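Local coordinates for protein SidF, inhibitor of growth family, member 3 (Legionella pneumophila subsp. pneumophila, PDB 4FYE) that acts as a phosphoinositide phosphatase, probably removing the 3-phosphate from phosphatidylinositol 3,4,5-trisphosphate, at residues A[6-11]-A[312-317]; A[10-15]-A[43-48]; A[303-308]-A[352-357]. The protein carries 1 engineered substitution. One frame throughout, in Å; residues are numbered along the deposited sequence.

Contact 1: A[6-11]-A[312-317]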
ATOM      1  N   THR A   6      15.776 -12.291  -7.459  1.00111.87           N
ATOM      2  CA  THR A   6      15.824 -12.552  -6.022  1.00104.13           C
ATOM      3  C   THR A   6      17.095 -11.866  -5.511  1.00 93.71           C
ATOM      4  O   THR A   6      17.968 -12.455  -4.852  1.00 90.09           O
ATOM      5  CB  THR A   6      15.757 -14.058  -5.728  1.00107.78           C
ATOM      6  OG1 THR A   6      16.888 -14.715  -6.318  1.00115.29           O
ATOM      7  CG2 THR A   6      14.490 -14.630  -6.345  1.00109.48           C
ATOM      8  N   GLU A   7      17.160 -10.589  -5.869  1.00 78.02           N
ATOM      9  CA  GLU A   7      18.280  -9.723  -5.608  1.00 70.02           C
ATOM     10  C   GLU A   7      17.968  -8.874  -4.392  1.00 57.35           C
ATOM     11  O   GLU A   7      16.835  -8.646  -4.030  1.00 55.69           O
ATOM     12  CB  GLU A   7      18.518  -8.831  -6.836  1.00 77.29           C
ATOM     13  CG  GLU A   7      19.791  -8.001  -6.827  1.00 82.56           C
ATOM     14  CD  GLU A   7      21.050  -8.848  -6.868  1.00 90.43           C
ATOM     15  OE1 GLU A   7      21.601  -9.098  -5.764  1.00 86.12           O
ATOM     16  OE2 GLU A   7      21.472  -9.254  -7.993  1.00 91.31           O
ATOM     17  N   ASN A   8      19.010  -8.403  -3.765  1.00 57.36           N
ATOM     18  CA  ASN A   8      18.907  -7.578  -2.607  1.00 56.45           C
ATOM     19  C   ASN A   8      18.196  -6.278  -3.016  1.00 53.89           C
ATOM     20  O   ASN A   8      18.487  -5.736  -4.063  1.00 56.74           O
ATOM     21  CB  ASN A   8      20.318  -7.330  -2.113  1.00 54.88           C
ATOM     22  CG  ASN A   8      20.365  -6.350  -1.007  1.00 59.14           C
ATOM     23  OD1 ASN A   8      20.232  -6.718   0.159  1.00 67.41           O
ATOM     24  ND2 ASN A   8      20.523  -5.087  -1.345  1.00 59.99           N
ATOM     25  N   ILE A   9      17.248  -5.807  -2.201  1.00 51.69           N
ATOM     26  CA  ILE A   9      16.450  -4.648  -2.541  1.00 48.55           C
ATOM     27  C   ILE A   9      17.349  -3.421  -2.815  1.00 51.32           C
ATOM     28  O   ILE A   9      17.183  -2.747  -3.841  1.00 48.36           O
ATOM     29  CB  ILE A   9      15.395  -4.387  -1.439  1.00 48.41           C
ATOM     30  CG1 ILE A   9      13.986  -4.203  -2.020  1.00 50.15           C
ATOM     31  CG2 ILE A   9      15.838  -3.403  -0.337  1.00 42.43           C
ATOM     32  CD1 ILE A   9      13.823  -3.315  -3.210  1.00 43.81           C
ATOM     33  N   GLU A  10      18.326  -3.164  -1.938  1.00 49.69           N
ATOM     34  CA  GLU A  10      19.173  -2.028  -2.117  1.00 53.25           C
ATOM     35  C   GLU A  10      19.926  -2.130  -3.428  1.00 60.19           C
ATOM     36  O   GLU A  10      20.035  -1.112  -4.151  1.00 63.47           O
ATOM     37  CB  GLU A  10      20.176  -1.825  -0.968  1.00 55.79           C
ATOM     38  CG  GLU A  10      20.865  -0.477  -1.109  1.00 61.14           C
ATOM     39  CD  GLU A  10      22.023  -0.183  -0.131  1.00 76.16           C
ATOM     40  OE1 GLU A  10      23.006   0.515  -0.552  1.00 74.13           O
ATOM     41  OE2 GLU A  10      21.945  -0.622   1.051  1.00 81.99           O
ATOM     42  N   THR A  11      20.459  -3.314  -3.769  1.00 55.80           N
ATOM     43  CA  THR A  11      21.258  -3.341  -4.993  1.00 59.98           C
ATOM     44  C   THR A  11      20.314  -3.136  -6.190  1.00 54.55           C
ATOM     45  O   THR A  11      20.561  -2.324  -7.075  1.00 51.93           O
ATOM     46  CB  THR A  11      22.189  -4.568  -5.164  1.00 66.94           C
ATOM     47  OG1 THR A  11      21.513  -5.542  -5.948  1.00 79.98           O
ATOM     48  CG2 THR A  11      22.638  -5.185  -3.839  1.00 59.76           C
ATOM     49  N   ARG A 312      15.541  -7.856   1.877  1.00 43.37           N
ATOM     50  CA  ARG A 312      16.166  -6.917   2.772  1.00 45.87           C
ATOM     51  C   ARG A 312      17.423  -7.505   3.408  1.00 46.82           C
ATOM     52  O   ARG A 312      18.055  -6.834   4.185  1.00 50.96           O
ATOM     53  CB  ARG A 312      15.176  -6.434   3.823  1.00 40.53           C
ATOM     54  CG  ARG A 312      14.206  -5.468   3.166  1.00 47.83           C
ATOM     55  CD  ARG A 312      12.868  -5.197   3.839  1.00 45.38           C
ATOM     56  NE  ARG A 312      12.936  -4.857   5.262  1.00 48.67           N
ATOM     57  CZ  ARG A 312      13.398  -3.695   5.678  1.00 49.33           C
ATOM     58  NH1 ARG A 312      13.820  -2.831   4.771  1.00 55.18           N
ATOM     59  NH2 ARG A 312      13.406  -3.384   6.949  1.00 44.51           N
ATOM     60  N   MET A 313      17.792  -8.735   3.090  1.00 44.33           N
ATOM     61  CA  MET A 313      19.104  -9.224   3.536  1.00 48.84           C
ATOM     62  C   MET A 313      20.218  -9.205   2.501  1.00 51.43           C
ATOM     63  O   MET A 313      20.058  -9.638   1.335  1.00 49.11           O
ATOM     64  CB  MET A 313      18.972 -10.598   4.149  1.00 47.89           C
ATOM     65  CG  MET A 313      18.033 -10.477   5.353  1.00 52.25           C
ATOM     66  SD  MET A 313      17.891 -11.940   6.347  0.82 62.16           S
ATOM     67  CE  MET A 313      17.014 -12.906   5.189  1.00 52.71           C
ATOM     68  N   THR A 314      21.362  -8.691   2.935  1.00 51.52           N
ATOM     69  CA  THR A 314      22.533  -8.692   2.074  1.00 49.64           C
ATOM     70  C   THR A 314      23.001 -10.093   2.116  1.00 48.85           C
ATOM     71  O   THR A 314      22.641 -10.878   3.011  1.00 49.25           O
ATOM     72  CB  THR A 314      23.620  -7.723   2.603  1.00 52.19           C
ATOM     73  OG1 THR A 314      24.178  -8.228   3.840  1.00 54.45           O
ATOM     74  CG2 THR A 314      22.942  -6.361   2.921  1.00 58.04           C
ATOM     75  N   ASN A 315      23.837 -10.410   1.165  1.00 52.91           N
ATOM     76  CA  ASN A 315      24.664 -11.606   1.255  1.00 56.15           C
ATOM     77  C   ASN A 315      25.405 -11.834   2.583  1.00 60.28           C
ATOM     78  O   ASN A 315      25.360 -12.949   3.101  1.00 60.43           O
ATOM     79  CB  ASN A 315      25.586 -11.710   0.047  1.00 52.55           C
ATOM     80  CG  ASN A 315      24.814 -12.036  -1.238  1.00 53.11           C
ATOM     81  OD1 ASN A 315      23.600 -11.779  -1.350  1.00 54.46           O
ATOM     82  ND2 ASN A 315      25.510 -12.584  -2.211  1.00 53.67           N
ATOM     83  N   GLU A 316      26.058 -10.809   3.137  1.00 64.90           N
ATOM     84  CA  GLU A 316      26.751 -10.953   4.437  1.00 64.51           C
ATOM     85  C   GLU A 316      25.724 -11.425   5.485  1.00 61.54           C
ATOM     86  O   GLU A 316      26.006 -12.349   6.245  1.00 61.01           O
ATOM     87  CB  GLU A 316      27.337  -9.627   4.915  1.00 68.50           C
ATOM     88  CG  GLU A 316      28.853  -9.472   4.882  1.00 83.64           C
ATOM     89  CD  GLU A 316      29.369  -8.333   5.817  1.00 98.85           C
ATOM     90  OE1 GLU A 316      30.539  -8.421   6.319  1.00 91.89           O
ATOM     91  OE2 GLU A 316      28.615  -7.337   6.064  1.00101.89           O
ATOM     92  N   ASP A 317      24.549 -10.780   5.497  1.00 54.38           N
ATOM     93  CA  ASP A 317      23.399 -11.102   6.381  1.00 51.99           C
ATOM     94  C   ASP A 317      22.959 -12.577   6.280  1.00 50.06           C
ATOM     95  O   ASP A 317      22.747 -13.220   7.267  1.00 51.21           O
ATOM     96  CB  ASP A 317      22.190 -10.230   6.031  1.00 52.57           C
ATOM     97  CG  ASP A 317      22.308  -8.754   6.511  1.00 58.88           C
ATOM     98  OD1 ASP A 317      23.089  -8.463   7.460  1.00 64.42           O
ATOM     99  OD2 ASP A 317      21.603  -7.871   5.923  1.00 57.50           O
TER
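N8 reaches across to the backbone of M313 and T314 with the end of its side chain, and it gives up more surface here than any other residue of the two segments. Its CG is anti to the backbone N (chi1 173°), which carries the amide over to the turn, and CG comes to 4.0 Å from M313 O. The CA atoms of N8 and T314 are 6.0 Å apart, and each residue occupies an N-cap position, N8 ahead of helix 9-16 and T314 ahead of helix 315-320. At the second of these ends T314 and D317 form a capping box. D317 N donates to T314 OG1 over 3.1 Å in a nearly straight bond (170°), and T314 N returns an equally short one to D317 OD2, meeting it on the anti side, 32° out of the carboxylate plane. The methyl CG2 of T314 is turned to the N8 amide. Beside this polar patch I9 and R312 meet through hydrocarbon alone, I9 CG2 lying 4.4 Å from R312 CG. The guanidinium of R312 forms salt bridges with D265 through NH1 and with D639 through NH2. R339 of helix 335-349 bridges the two segments, donating NE to T6 O and NH1 to M313 O, while the side chain of I9 also packs on R248 and I250 of strand 247-254.

Contact 2: A[10-15]-A[43-48]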
ATOM      1  N   GLU A  10      18.326  -3.164  -1.938  1.00 49.69           N
ATOM      2  CA  GLU A  10      19.173  -2.028  -2.117  1.00 53.25           C
ATOM      3  C   GLU A  10      19.926  -2.130  -3.428  1.00 60.19           C
ATOM      4  O   GLU A  10      20.035  -1.112  -4.151  1.00 63.47           O
ATOM      5  CB  GLU A  10      20.176  -1.825  -0.968  1.00 55.79           C
ATOM      6  CG  GLU A  10      20.865  -0.477  -1.109  1.00 61.14           C
ATOM      7  CD  GLU A  10      22.023  -0.183  -0.131  1.00 76.16           C
ATOM      8  OE1 GLU A  10      23.006   0.515  -0.552  1.00 74.13           O
ATOM      9  OE2 GLU A  10      21.945  -0.622   1.051  1.00 81.99           O
ATOM     10  N   THR A  11      20.459  -3.314  -3.769  1.00 55.80           N
ATOM     11  CA  THR A  11      21.258  -3.341  -4.993  1.00 59.98           C
ATOM     12  C   THR A  11      20.314  -3.136  -6.190  1.00 54.55           C
ATOM     13  O   THR A  11      20.561  -2.324  -7.075  1.00 51.93           O
ATOM     14  CB  THR A  11      22.189  -4.568  -5.164  1.00 66.94           C
ATOM     15  OG1 THR A  11      21.513  -5.542  -5.948  1.00 79.98           O
ATOM     16  CG2 THR A  11      22.638  -5.185  -3.839  1.00 59.76           C
ATOM     17  N   TYR A  12      19.201  -3.833  -6.194  1.00 50.77           N
ATOM     18  CA  TYR A  12      18.196  -3.517  -7.190  1.00 50.13           C
ATOM     19  C   TYR A  12      17.796  -2.029  -7.324  1.00 48.56           C
ATOM     20  O   TYR A  12      17.770  -1.485  -8.432  1.00 51.26           O
ATOM     21  CB  TYR A  12      16.974  -4.366  -7.006  1.00 47.27           C
ATOM     22  CG  TYR A  12      15.991  -4.303  -8.144  1.00 49.50           C
ATOM     23  CD1 TYR A  12      16.390  -4.400  -9.491  1.00 54.70           C
ATOM     24  CD2 TYR A  12      14.652  -4.208  -7.884  1.00 48.05           C
ATOM     25  CE1 TYR A  12      15.459  -4.386 -10.536  1.00 50.42           C
ATOM     26  CE2 TYR A  12      13.713  -4.217  -8.904  1.00 48.96           C
ATOM     27  CZ  TYR A  12      14.112  -4.303 -10.220  1.00 53.41           C
ATOM     28  OH  TYR A  12      13.126  -4.267 -11.188  1.00 62.05           O
ATOM     29  N   VAL A  13      17.511  -1.357  -6.225  1.00 44.86           N
ATOM     30  CA  VAL A  13      17.070   0.050  -6.297  1.00 43.75           C
ATOM     31  C   VAL A  13      18.186   0.914  -6.911  1.00 51.38           C
ATOM     32  O   VAL A  13      17.929   1.868  -7.700  1.00 52.79           O
ATOM     33  CB  VAL A  13      16.739   0.537  -4.887  1.00 47.33           C
ATOM     34  CG1 VAL A  13      16.644   2.042  -4.845  1.00 44.95           C
ATOM     35  CG2 VAL A  13      15.482  -0.201  -4.323  1.00 42.38           C
ATOM     36  N   THR A  14      19.432   0.551  -6.582  1.00 48.84           N
ATOM     37  CA  THR A  14      20.582   1.239  -7.091  1.00 50.86           C
ATOM     38  C   THR A  14      20.697   1.059  -8.592  1.00 56.06           C
ATOM     39  O   THR A  14      20.927   2.022  -9.314  1.00 62.03           O
ATOM     40  CB  THR A  14      21.850   0.686  -6.462  1.00 53.03           C
ATOM     41  OG1 THR A  14      21.825   0.969  -5.050  1.00 52.16           O
ATOM     42  CG2 THR A  14      23.058   1.325  -7.111  1.00 51.36           C
ATOM     43  N   HIS A  15      20.552  -0.160  -9.091  1.00 57.03           N
ATOM     44  CA  HIS A  15      20.560  -0.319 -10.549  1.00 58.80           C
ATOM     45  C   HIS A  15      19.466   0.480 -11.219  1.00 56.94           C
ATOM     46  O   HIS A  15      19.661   1.038 -12.261  1.00 55.97           O
ATOM     47  CB  HIS A  15      20.479  -1.780 -10.919  1.00 61.51           C
ATOM     48  CG  HIS A  15      21.781  -2.490 -10.780  1.00 74.70           C
ATOM     49  ND1 HIS A  15      22.613  -2.694 -11.832  1.00 80.03           N
ATOM     50  CD2 HIS A  15      22.428  -2.987  -9.656  1.00 74.48           C
ATOM     51  CE1 HIS A  15      23.717  -3.325 -11.402  1.00 84.64           C
ATOM     52  NE2 HIS A  15      23.606  -3.499 -10.065  1.00 83.85           N
ATOM     53  N   ASP A  43      14.152  -2.614 -17.949  1.00 55.74           N
ATOM     54  CA  ASP A  43      14.558  -2.972 -16.585  1.00 53.94           C
ATOM     55  C   ASP A  43      16.029  -3.389 -16.581  1.00 57.61           C
ATOM     56  O   ASP A  43      16.466  -4.142 -17.457  1.00 60.48           O
ATOM     57  CB  ASP A  43      13.672  -4.064 -16.023  1.00 57.71           C
ATOM     58  CG  ASP A  43      13.899  -4.292 -14.540  1.00 63.26           C
ATOM     59  OD1 ASP A  43      14.861  -5.037 -14.209  1.00 68.59           O
ATOM     60  OD2 ASP A  43      13.144  -3.704 -13.717  1.00 53.35           O
ATOM     61  N   PRO A  44      16.816  -2.864 -15.635  1.00 57.43           N
ATOM     62  CA  PRO A  44      18.253  -3.164 -15.654  1.00 57.61           C
ATOM     63  C   PRO A  44      18.543  -4.612 -15.315  1.00 63.94           C
ATOM     64  O   PRO A  44      19.698  -5.054 -15.410  1.00 76.74           O
ATOM     65  CB  PRO A  44      18.828  -2.287 -14.536  1.00 56.86           C
ATOM     66  CG  PRO A  44      17.672  -2.019 -13.614  1.00 57.63           C
ATOM     67  CD  PRO A  44      16.424  -2.048 -14.466  1.00 52.57           C
ATOM     68  N   MET A  45      17.532  -5.360 -14.928  1.00 64.37           N
ATOM     69  CA  MET A  45      17.799  -6.680 -14.409  1.00 74.88           C
ATOM     70  C   MET A  45      16.824  -7.716 -14.894  1.00 80.78           C
ATOM     71  O   MET A  45      17.243  -8.795 -15.248  1.00 85.60           O
ATOM     72  CB  MET A  45      17.879  -6.669 -12.873  1.00 76.93           C
ATOM     73  CG  MET A  45      18.966  -5.729 -12.377  1.00 80.20           C
ATOM     74  SD  MET A  45      19.829  -6.167 -10.867  1.00100.22           S
ATOM     75  CE  MET A  45      18.636  -7.227 -10.047  1.00 86.36           C
ATOM     76  N   LEU A  46      15.536  -7.406 -14.916  1.00 82.38           N
ATOM     77  CA  LEU A  46      14.590  -8.368 -15.435  1.00 86.72           C
ATOM     78  C   LEU A  46      14.289  -8.175 -16.922  1.00 84.88           C
ATOM     79  O   LEU A  46      13.783  -7.137 -17.342  1.00 79.28           O
ATOM     80  CB  LEU A  46      13.328  -8.406 -14.596  1.00 89.24           C
ATOM     81  CG  LEU A  46      12.527  -9.713 -14.759  1.00107.28           C
ATOM     82  CD1 LEU A  46      13.339 -10.977 -15.101  1.00107.05           C
ATOM     83  CD2 LEU A  46      11.691  -9.910 -13.502  1.00115.40           C
ATOM     84  N   ASP A  47      14.572  -9.216 -17.693  1.00 85.49           N
ATOM     85  CA  ASP A  47      14.668  -9.156 -19.158  1.00 95.91           C
ATOM     86  C   ASP A  47      13.573  -8.364 -19.899  1.00 88.15           C
ATOM     87  O   ASP A  47      13.882  -7.383 -20.581  1.00 88.62           O
ATOM     88  CB  ASP A  47      14.751 -10.570 -19.720  1.00106.59           C
ATOM     89  CG  ASP A  47      13.517 -11.375 -19.392  1.00116.32           C
ATOM     90  OD1 ASP A  47      13.248 -12.348 -20.140  1.00118.71           O
ATOM     91  OD2 ASP A  47      12.806 -11.001 -18.406  1.00107.46           O
ATOM     92  N   GLY A  48      12.311  -8.777 -19.808  1.00 77.95           N
ATOM     93  CA  GLY A  48      11.266  -8.040 -20.562  1.00 74.70           C
ATOM     94  C   GLY A  48      10.467  -7.034 -19.721  1.00 69.83           C
ATOM     95  O   GLY A  48       9.392  -6.639 -20.107  1.00 64.42           O
TER
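Y12 OH donates to D43 OD2 at 2.6 Å, meeting the syn lone pair of that oxygen, and the ring and carboxylate planes are turned 35° apart. CG of Y12 is anti to the backbone N (chi1 -169°), which sends the ring out from the helix to the loop. The other carboxylate oxygen, D43 OD1, lies at the ring edge and accepts two backbone N-H groups from opposite faces of its plane. M45 N closes an Asx turn and L46 N, 2.6 Å from D43 OD1, extends it to an Asx motif; together they fix the carboxylate. M45 runs past Y12 in the opposite sense, its bent chain bringing M45 CE to 3.7 Å from Y12 CD1, a Met-aromatic contact with the sulfur oblique to the ring. M45 SD stands over one face of the H15 imidazole, 4.4 Å from the ring centroid and 19° off the normal, a sulfur-aromatic contact offset toward the ring's rim. P44 packs on the same histidine, P44 CG 3.9 Å from H15 CB. The loop 43-48 joins antiparallel strands 39-42 and 50-55 at one edge of the six-stranded sheet, and helix 9-16 packs on strand 199-206 of that sheet by setting V13 against F201 and M203.

Contact 3: A[303-308]-A[352-357]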
ATOM      1  N   GLN A 303       3.272 -14.987   1.746  1.00 41.18           N
ATOM      2  CA  GLN A 303       4.343 -15.307   0.879  1.00 42.03           C
ATOM      3  C   GLN A 303       5.119 -14.049   0.439  1.00 42.45           C
ATOM      4  O   GLN A 303       6.364 -14.050   0.418  1.00 44.89           O
ATOM      5  CB  GLN A 303       3.800 -16.052  -0.328  1.00 43.62           C
ATOM      6  CG  GLN A 303       4.900 -16.515  -1.254  1.00 44.90           C
ATOM      7  CD  GLN A 303       4.388 -17.423  -2.322  1.00 47.56           C
ATOM      8  OE1 GLN A 303       4.102 -16.956  -3.424  1.00 49.41           O
ATOM      9  NE2 GLN A 303       4.230 -18.712  -2.004  1.00 46.39           N
ATOM     10  N   THR A 304       4.409 -12.972   0.144  1.00 40.31           N
ATOM     11  CA  THR A 304       5.045 -11.730  -0.314  1.00 40.12           C
ATOM     12  C   THR A 304       5.789 -11.071   0.870  1.00 42.61           C
ATOM     13  O   THR A 304       6.865 -10.545   0.661  1.00 40.41           O
ATOM     14  CB  THR A 304       3.976 -10.810  -0.928  1.00 43.82           C
ATOM     15  OG1 THR A 304       3.294 -11.549  -1.937  1.00 44.98           O
ATOM     16  CG2 THR A 304       4.542  -9.487  -1.562  1.00 42.83           C
ATOM     17  N   LEU A 305       5.285 -11.124   2.112  1.00 39.04           N
ATOM     18  CA  LEU A 305       6.087 -10.510   3.142  1.00 39.69           C
ATOM     19  C   LEU A 305       7.386 -11.263   3.398  1.00 43.24           C
ATOM     20  O   LEU A 305       8.447 -10.665   3.641  1.00 46.95           O
ATOM     21  CB  LEU A 305       5.310 -10.391   4.407  1.00 43.69           C
ATOM     22  CG  LEU A 305       4.000  -9.595   4.454  1.00 47.96           C
ATOM     23  CD1 LEU A 305       3.928  -8.881   5.762  1.00 45.10           C
ATOM     24  CD2 LEU A 305       3.682  -8.582   3.380  1.00 43.70           C
ATOM     25  N   ALA A 306       7.357 -12.586   3.281  1.00 45.92           N
ATOM     26  CA  ALA A 306       8.573 -13.375   3.527  1.00 42.73           C
ATOM     27  C   ALA A 306       9.622 -13.073   2.478  1.00 44.80           C
ATOM     28  O   ALA A 306      10.796 -13.016   2.792  1.00 45.85           O
ATOM     29  CB  ALA A 306       8.257 -14.858   3.531  1.00 42.55           C
ATOM     30  N   GLN A 307       9.200 -12.897   1.214  1.00 47.88           N
ATOM     31  CA  GLN A 307      10.137 -12.541   0.095  1.00 42.33           C
ATOM     32  C   GLN A 307      10.712 -11.163   0.372  1.00 40.71           C
ATOM     33  O   GLN A 307      11.886 -10.966   0.126  1.00 45.56           O
ATOM     34  CB  GLN A 307       9.457 -12.569  -1.337  1.00 40.16           C
ATOM     35  CG  GLN A 307      10.441 -12.763  -2.533  1.00 38.72           C
ATOM     36  CD  GLN A 307      10.976 -14.205  -2.715  1.00 43.28           C
ATOM     37  OE1 GLN A 307      10.214 -15.183  -2.773  1.00 49.88           O
ATOM     38  NE2 GLN A 307      12.290 -14.344  -2.845  1.00 43.69           N
ATOM     39  N   ARG A 308       9.903 -10.196   0.840  1.00 38.95           N
ATOM     40  CA  ARG A 308      10.456  -8.861   1.125  1.00 40.84           C
ATOM     41  C   ARG A 308      11.600  -9.059   2.196  1.00 42.69           C
ATOM     42  O   ARG A 308      12.681  -8.507   2.081  1.00 42.58           O
ATOM     43  CB  ARG A 308       9.381  -7.857   1.627  1.00 36.86           C
ATOM     44  CG  ARG A 308       9.982  -6.596   2.289  1.00 36.00           C
ATOM     45  CD  ARG A 308       9.002  -5.364   2.551  1.00 32.99           C
ATOM     46  NE  ARG A 308       8.885  -5.462   3.917  1.00 45.43           N
ATOM     47  CZ  ARG A 308       9.335  -4.703   4.875  1.00 46.51           C
ATOM     48  NH1 ARG A 308       9.747  -3.438   4.740  1.00 43.42           N
ATOM     49  NH2 ARG A 308       9.134  -5.243   6.042  1.00 50.54           N
ATOM     50  N   LEU A 352      11.130 -18.762   9.938  1.00 54.52           N
ATOM     51  CA  LEU A 352      10.877 -17.477   9.338  1.00 53.95           C
ATOM     52  C   LEU A 352       9.660 -16.948   9.977  1.00 57.12           C
ATOM     53  O   LEU A 352       8.715 -17.727  10.224  1.00 55.01           O
ATOM     54  CB  LEU A 352      10.583 -17.627   7.878  1.00 53.84           C
ATOM     55  CG  LEU A 352      11.723 -17.249   6.940  1.00 62.30           C
ATOM     56  CD1 LEU A 352      13.097 -17.329   7.584  1.00 62.86           C
ATOM     57  CD2 LEU A 352      11.653 -18.175   5.735  1.00 64.59           C
ATOM     58  N   SER A 353       9.663 -15.647  10.271  1.00 50.03           N
ATOM     59  CA  SER A 353       8.422 -15.110  10.715  1.00 57.60           C
ATOM     60  C   SER A 353       8.242 -13.698  10.311  1.00 53.34           C
ATOM     61  O   SER A 353       9.185 -12.952  10.143  1.00 56.16           O
ATOM     62  CB  SER A 353       8.147 -15.337  12.226  1.00 61.16           C
ATOM     63  OG  SER A 353       9.260 -15.032  12.970  1.00 68.32           O
ATOM     64  N   VAL A 354       6.990 -13.338  10.176  1.00 50.03           N
ATOM     65  CA  VAL A 354       6.688 -12.203   9.468  1.00 50.74           C
ATOM     66  C   VAL A 354       5.655 -11.528  10.283  1.00 50.72           C
ATOM     67  O   VAL A 354       4.863 -12.200  10.902  1.00 51.90           O
ATOM     68  CB  VAL A 354       6.235 -12.706   8.099  1.00 49.03           C
ATOM     69  CG1 VAL A 354       4.756 -12.588   7.868  1.00 46.23           C
ATOM     70  CG2 VAL A 354       7.114 -12.098   7.039  1.00 47.16           C
ATOM     71  N   THR A 355       5.688 -10.202  10.341  1.00 51.46           N
ATOM     72  CA  THR A 355       4.544  -9.478  10.947  1.00 48.07           C
ATOM     73  C   THR A 355       3.917  -8.399  10.080  1.00 48.75           C
ATOM     74  O   THR A 355       4.590  -7.523   9.566  1.00 45.58           O
ATOM     75  CB  THR A 355       4.701  -9.142  12.458  1.00 52.80           C
ATOM     76  OG1 THR A 355       4.144  -7.845  12.773  1.00 57.12           O
ATOM     77  CG2 THR A 355       6.113  -9.301  12.985  1.00 49.34           C
ATOM     78  N   GLU A 356       2.612  -8.517   9.844  1.00 49.92           N
ATOM     79  CA  GLU A 356       1.934  -7.565   9.004  1.00 47.51           C
ATOM     80  C   GLU A 356       1.140  -6.549   9.808  1.00 48.08           C
ATOM     81  O   GLU A 356       0.364  -6.938  10.678  1.00 50.19           O
ATOM     82  CB  GLU A 356       1.011  -8.279   8.049  1.00 48.70           C
ATOM     83  CG  GLU A 356       0.294  -7.337   7.101  1.00 43.02           C
ATOM     84  CD  GLU A 356      -0.883  -7.978   6.323  1.00 49.50           C
ATOM     85  OE1 GLU A 356      -1.509  -7.204   5.550  1.00 43.77           O
ATOM     86  OE2 GLU A 356      -1.172  -9.222   6.438  1.00 47.39           O
ATOM     87  N   CYS A 357       1.328  -5.255   9.502  1.00 47.49           N
ATOM     88  CA  CYS A 357       0.504  -4.180  10.067  1.00 48.17           C
ATOM     89  C   CYS A 357      -0.338  -3.538   8.941  1.00 45.80           C
ATOM     90  O   CYS A 357       0.164  -2.792   8.093  1.00 51.39           O
ATOM     91  CB  CYS A 357       1.382  -3.123  10.760  1.00 49.91           C
ATOM     92  SG  CYS A 357       0.422  -1.678  11.371  1.00 56.41           S
TER
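L305 and V354 carry this buried apolar contact, in which L305 CB lies 3.6 Å from V354 CG2. The same methyl presses on the helix backbone beyond, V354 CG2 standing 3.8 Å from A306 N, so the valine sits against the join between L305 and A306. With chi1 at 107° the valine side chain is far from a staggered arrangement, and both its methyls come near L305 CB. L305 has CG anti to its carbonyl carbon, and a chi2 of -142°, also away from a staggered value, takes part in turning CD1 to the next residue on that strand face. There L305 CD1 rests 3.8 Å from E356 CB, and also approaches T355 O. E356 is fully extended and crosses L305 at about a right angle; only its aliphatic base takes part, while the buried carboxylate is held by a salt bridge to R273 and by hydrogen bonds with Y410, Q298 and T643. The short helix and strand axes approach to 8.3 Å at 113°. Helix 284-311 packs on the four-stranded mixed sheet and, through L305 on F267, also meets edge strand 260-268 of the six-stranded sheet, helix-on-sheet packing in keeping with the mixed alpha-beta character of the phosphatase domain.

Contacts 1 and 2 share E10 and T11 on helix 9-16, and their centres are 13 Å apart. They touch directly where E7 CG lies 3.5 Å from M45 CE, so the N-terminal segment bridges the 43-48 loop and the 312-317 turn. Contacts 1 and 3, with centres 15 Å apart, are joined by the chain, because helix 284-311 leads into the turn before helix 315-320; T6 CG2 also comes to 4.1 Å from Q307 NE2. D265 further ties them by pairing with both R308 and R312. Contacts 2 and 3 do not touch, their nearest atoms being about 9 Å apart. Contact 1 lies on the same side of the chain's centre as each of the others.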